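Ribosomal RNA processing protein 6 (Trypanosoma brucei brucei, PDB 4NLC) probably acts as a 3'-5' exoribonuclease of the nuclear exosome, degrading RNA from its 3' end, with this construct holding the catalytic and HRDC domains. Local coordinates at residues T172-A175 against L176-L179; E256-L259 against L260-R264. The protein carries 1 engineered substitution. One frame throughout, in Å; residues are numbered along the deposited sequence.

Contact 1: T172-A175 against L176-L179; sequences TSIA and LQNL
The Asn178 amide turns its ND2 edge to the helix turn before it. Asn178 ND2 bonds to Ile174 O at 2.9 Å, and this oxygen lies near the amide plane. Both residues belong to the short helix 172-178, which follows the outermost strand 169-171 in the RNase H-like exonuclease fold. The CG2 methyl of Ile174 comes in beside the same nitrogen, with Ile174 CG2 at 3.3 Å from Asn178 ND2. Met249 and His252 of helix 249-261 also touch the Asn178 side chain. The other flat group is the Gln177 amide. Ser173 O lies almost in its plane. Ile174 CA and CG1 approach OE1 from one side of that plane, and a water from the other. Gln177 OE1 lies 3.9 Å from Ile174 CG1.

Asp171 OD1 accepts from Ser173 N at the start of the helix. Thr172 OG1 is hydrogen-bonded to His149 and to Phe148 O. Leu176 covers another side of the helix, against Leu233, Phe187 and Ala188.

Ile174 O is gripped twice by one residue. Asn178 N bonds to Ile174 O at 3.0 Å, tilted 19° from the carbonyl plane. ND2 of Asn178 sits 48° above that plane. CG of Asn178 stands anti to its own carbonyl carbon, chi1 -82°, which sends the amide back to the carbonyl four residues earlier. The side chain thus adds a second bond near the helix end. There the main-chain bonding is slackening, for Leu179 N makes a weak bond to Ala175 O. Leu179 still folds back, with Leu179 CG 3.4 Å from Ala175 O.

Ser173 OG has a weak bond to His183 O. The water donates to Gln177 OE1 at 2.7 Å and lies 2.7 Å from Ser173 OG.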
loop_
_atom_site.group_PDB
_atom_site.type_symbol
_atom_site.label_atom_id
_atom_site.label_comp_id
_atom_site.label_asym_id
_atom_site.label_seq_id
_atom_site.Cartn_x
_atom_site.Cartn_y
_atom_site.Cartn_z
ATOM N N THR A 172 15.749 -1.586 3.633
ATOM C CA THR A 172 16.934 -1.828 2.804
ATOM C C THR A 172 17.089 -0.790 1.660
ATOM O O THR A 172 18.204 -0.585 1.169
ATOM C CB THR A 172 16.987 -3.286 2.298
ATOM O OG1 THR A 172 15.717 -3.663 1.794
ATOM C CG2 THR A 172 17.408 -4.255 3.375
ATOM N N SER A 173 15.992 -0.125 1.268
ATOM C CA SER A 173 16.057 0.907 0.251
ATOM C C SER A 173 16.696 2.168 0.880
ATOM O O SER A 173 17.541 2.795 0.245
ATOM C CB SER A 173 14.669 1.186 -0.321
ATOM O OG SER A 173 14.722 2.245 -1.260
ATOM N N ILE A 174 16.359 2.481 2.149
ATOM C CA ILE A 174 16.956 3.614 2.877
ATOM C C ILE A 174 18.462 3.354 3.053
ATOM O O ILE A 174 19.249 4.280 2.866
ATOM C CB ILE A 174 16.216 3.958 4.208
ATOM C CG1 ILE A 174 14.764 4.457 3.929
ATOM C CG2 ILE A 174 17.006 4.994 5.043
ATOM C CD1 ILE A 174 13.942 4.752 5.193
ATOM N N ALA A 175 18.863 2.089 3.342
ATOM C CA ALA A 175 20.280 1.695 3.448
ATOM C C ALA A 175 21.021 2.036 2.144
ATOM O O ALA A 175 22.041 2.705 2.180
ATOM C CB ALA A 175 20.393 0.200 3.732
ATOM N N LEU A 176 20.459 1.639 0.991
ATOM C CA LEU A 176 21.067 1.896 -0.331
ATOM C C LEU A 176 21.162 3.401 -0.647
ATOM O O LEU A 176 22.224 3.851 -1.079
ATOM C CB LEU A 176 20.352 1.084 -1.422
ATOM C CG LEU A 176 20.715 -0.428 -1.466
ATOM C CD1 LEU A 176 19.707 -1.238 -2.270
ATOM C CD2 LEU A 176 22.092 -0.662 -2.083
ATOM N N GLN A 177 20.100 4.197 -0.326
ATOM C CA GLN A 177 20.113 5.658 -0.503
ATOM C C GLN A 177 21.267 6.288 0.322
ATOM O O GLN A 177 21.996 7.149 -0.183
ATOM C CB GLN A 177 18.779 6.261 -0.026
ATOM C CG GLN A 177 17.604 6.035 -0.965
ATOM C CD GLN A 177 16.359 6.650 -0.372
ATOM O OE1 GLN A 177 15.689 6.058 0.472
ATOM N NE2 GLN A 177 16.092 7.897 -0.705
ATOM N N ASN A 178 21.414 5.849 1.602
ATOM C CA ASN A 178 22.461 6.342 2.505
ATOM C C ASN A 178 23.880 5.958 2.087
ATOM O O ASN A 178 24.811 6.606 2.520
ATOM C CB ASN A 178 22.176 5.931 3.947
ATOM C CG ASN A 178 21.182 6.881 4.559
ATOM O OD1 ASN A 178 21.501 8.012 4.937
ATOM N ND2 ASN A 178 19.937 6.513 4.514
ATOM N N LEU A 179 24.039 4.919 1.257
ATOM C CA LEU A 179 25.318 4.470 0.711
ATOM C C LEU A 179 25.535 5.113 -0.665
ATOM O O LEU A 179 26.519 4.799 -1.346
ATOM C CB LEU A 179 25.335 2.937 0.556
ATOM C CG LEU A 179 25.416 2.101 1.806
ATOM C CD1 LEU A 179 24.897 0.700 1.546
ATOM C CD2 LEU A 179 26.820 2.079 2.358
HETATM O O HOH W 1 13.710 4.322 0.122
#

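Contact 2: E256-L259 against L260-R264; sequences ESRL and LSLER
Ser261 turns its hydroxyl back along the helix, and Ser261 OG donates to Arg258 O at 2.6 Å. The hydroxyl lies in the carbonyl plane, on a lone pair. Its chi1 of 78° sets OG between the backbone N and the carbonyl carbon, facing the carbonyl three residues earlier. The same Arg258 O takes a weak bond from Leu262 N, which also makes a weak bond to Leu259 O.

Leu262 holds its CG anti to its own carbonyl carbon. This lays the side chain back over the previous turn, with Leu262 CG 3.5 Å from Arg258 O. Leu262 CD1 only just reaches the Arg258 side chain, 4.5 Å from Arg258 CG.

Helix 249-261 runs through the first residues here, and the chain then turns off. The helix packs beside strand 169-171 at the border of the RNase H-like sheet. Ile45 of helix 42-46 covers Arg258, Ser261 and Leu262. Ser257 OG is bonded to Val253 O and Asp171 N.

Leu260 takes a different rotamer. Its CG is anti to the backbone N, chi1 -167°, and the branch runs away from residues 256-259 to Arg152 and Asp171. Leu260 CB stays near the helix, 3.4 Å from Ser257 O. Glu263 CG passes 3.8 Å from Leu259 O. Beyond CG the extended Glu263 chain carries OE1 to a salt bridge with Arg156 on helix 152-162.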
loop_
_atom_site.group_PDB
_atom_site.type_symbol
_atom_site.label_atom_id
_atom_site.label_comp_id
_atom_site.label_asym_id
_atom_site.label_seq_id
_atom_site.Cartn_x
_atom_site.Cartn_y
_atom_site.Cartn_z
ATOM N N GLU A 256 16.598 6.301 10.530
ATOM C CA GLU A 256 15.790 6.769 9.410
ATOM C C GLU A 256 14.588 5.852 9.175
ATOM O O GLU A 256 13.495 6.363 8.949
ATOM C CB GLU A 256 16.662 6.943 8.156
ATOM C CG GLU A 256 17.674 8.067 8.315
ATOM C CD GLU A 256 17.109 9.466 8.174
ATOM O OE1 GLU A 256 16.692 10.051 9.201
ATOM O OE2 GLU A 256 17.097 9.987 7.036
ATOM N N SER A 257 14.790 4.506 9.247
ATOM C CA SER A 257 13.740 3.482 9.115
ATOM C C SER A 257 12.684 3.622 10.239
ATOM O O SER A 257 11.501 3.482 9.968
ATOM C CB SER A 257 14.341 2.080 9.145
ATOM O OG SER A 257 15.386 1.936 8.195
ATOM N N ARG A 258 13.114 3.959 11.475
ATOM C CA ARG A 258 12.235 4.190 12.631
ATOM C C ARG A 258 11.329 5.410 12.363
ATOM O O ARG A 258 10.133 5.346 12.608
ATOM C CB ARG A 258 13.075 4.380 13.908
ATOM C CG ARG A 258 12.316 4.927 15.122
ATOM C CD ARG A 258 12.991 4.563 16.432
ATOM N NE ARG A 258 14.246 5.283 16.623
ATOM C CZ ARG A 258 15.387 4.723 17.006
ATOM N NH1 ARG A 258 15.437 3.425 17.291
ATOM N NH2 ARG A 258 16.483 5.458 17.134
ATOM N N LEU A 259 11.895 6.491 11.815
ATOM C CA LEU A 259 11.154 7.683 11.422
ATOM C C LEU A 259 10.076 7.346 10.398
ATOM O O LEU A 259 8.968 7.882 10.486
ATOM C CB LEU A 259 12.105 8.775 10.902
ATOM C CG LEU A 259 13.040 9.377 11.977
ATOM C CD1 LEU A 259 14.050 10.303 11.370
ATOM C CD2 LEU A 259 12.266 10.121 13.031
ATOM N N LEU A 260 10.377 6.412 9.472
ATOM C CA LEU A 260 9.414 5.928 8.469
ATOM C C LEU A 260 8.291 5.100 9.130
ATOM O O LEU A 260 7.136 5.201 8.713
ATOM C CB LEU A 260 10.117 5.115 7.371
ATOM C CG LEU A 260 9.293 4.822 6.117
ATOM C CD1 LEU A 260 8.967 6.099 5.360
ATOM C CD2 LEU A 260 10.008 3.862 5.218
ATOM N N SER A 261 8.626 4.318 10.167
ATOM C CA SER A 261 7.644 3.523 10.916
ATOM C C SER A 261 6.700 4.405 11.737
ATOM O O SER A 261 5.622 3.955 12.090
ATOM C CB SER A 261 8.331 2.483 11.798
ATOM O OG SER A 261 8.870 3.051 12.979
ATOM N N LEU A 262 7.091 5.670 12.002
ATOM C CA LEU A 262 6.286 6.676 12.706
ATOM C C LEU A 262 5.315 7.424 11.779
ATOM O O LEU A 262 4.477 8.204 12.239
ATOM C CB LEU A 262 7.187 7.636 13.490
ATOM C CG LEU A 262 7.905 7.002 14.696
ATOM C CD1 LEU A 262 9.002 7.908 15.202
ATOM C CD2 LEU A 262 6.906 6.679 15.822
ATOM N N GLU A 263 5.392 7.152 10.484
ATOM C CA GLU A 263 4.461 7.742 9.535
ATOM C C GLU A 263 3.085 7.119 9.706
ATOM O O GLU A 263 2.958 5.968 10.140
ATOM C CB GLU A 263 4.956 7.608 8.102
ATOM C CG GLU A 263 6.207 8.456 7.897
ATOM C CD GLU A 263 6.691 8.641 6.479
ATOM O OE1 GLU A 263 6.140 7.990 5.565
ATOM O OE2 GLU A 263 7.667 9.400 6.292
ATOM N N ARG A 264 2.060 7.912 9.418
ATOM C CA ARG A 264 0.680 7.502 9.591
ATOM C C ARG A 264 -0.036 7.446 8.276
ATOM O O ARG A 264 0.170 8.303 7.405
ATOM C CB ARG A 264 -0.077 8.515 10.452
ATOM C CG ARG A 264 0.404 8.666 11.867
ATOM C CD ARG A 264 -0.390 9.754 12.564
ATOM N NE ARG A 264 0.021 11.085 12.126
ATOM C CZ ARG A 264 -0.666 11.840 11.281
ATOM N NH1 ARG A 264 -1.822 11.412 10.781
ATOM N NH2 ARG A 264 -0.213 13.037 10.936
#

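Contact 1 takes in the whole of helix 172-178 and the residue after it; contact 2 lies late in helix 249-261. Ile174 joins the two, while Ala175 and Asn178 pack further along helix 249-261. Ile174 CG2 packs on Glu256 CB at 3.7 Å, and Ile174 CD1 meets Leu260 CD2 at 4.0 Å. Both contacts are partly buried, with Gln177 exposed in the first and Leu259 in the second. Each adds a side-chain donor to a main-chain oxygen: an amide four residues back in contact 1, a hydroxyl three in contact 2. Contact 1 adds a side-chain water bridge. Asp171 ties both to strand 169-171, by its side chain for helix 172-178 and its backbone N for helix 249-261.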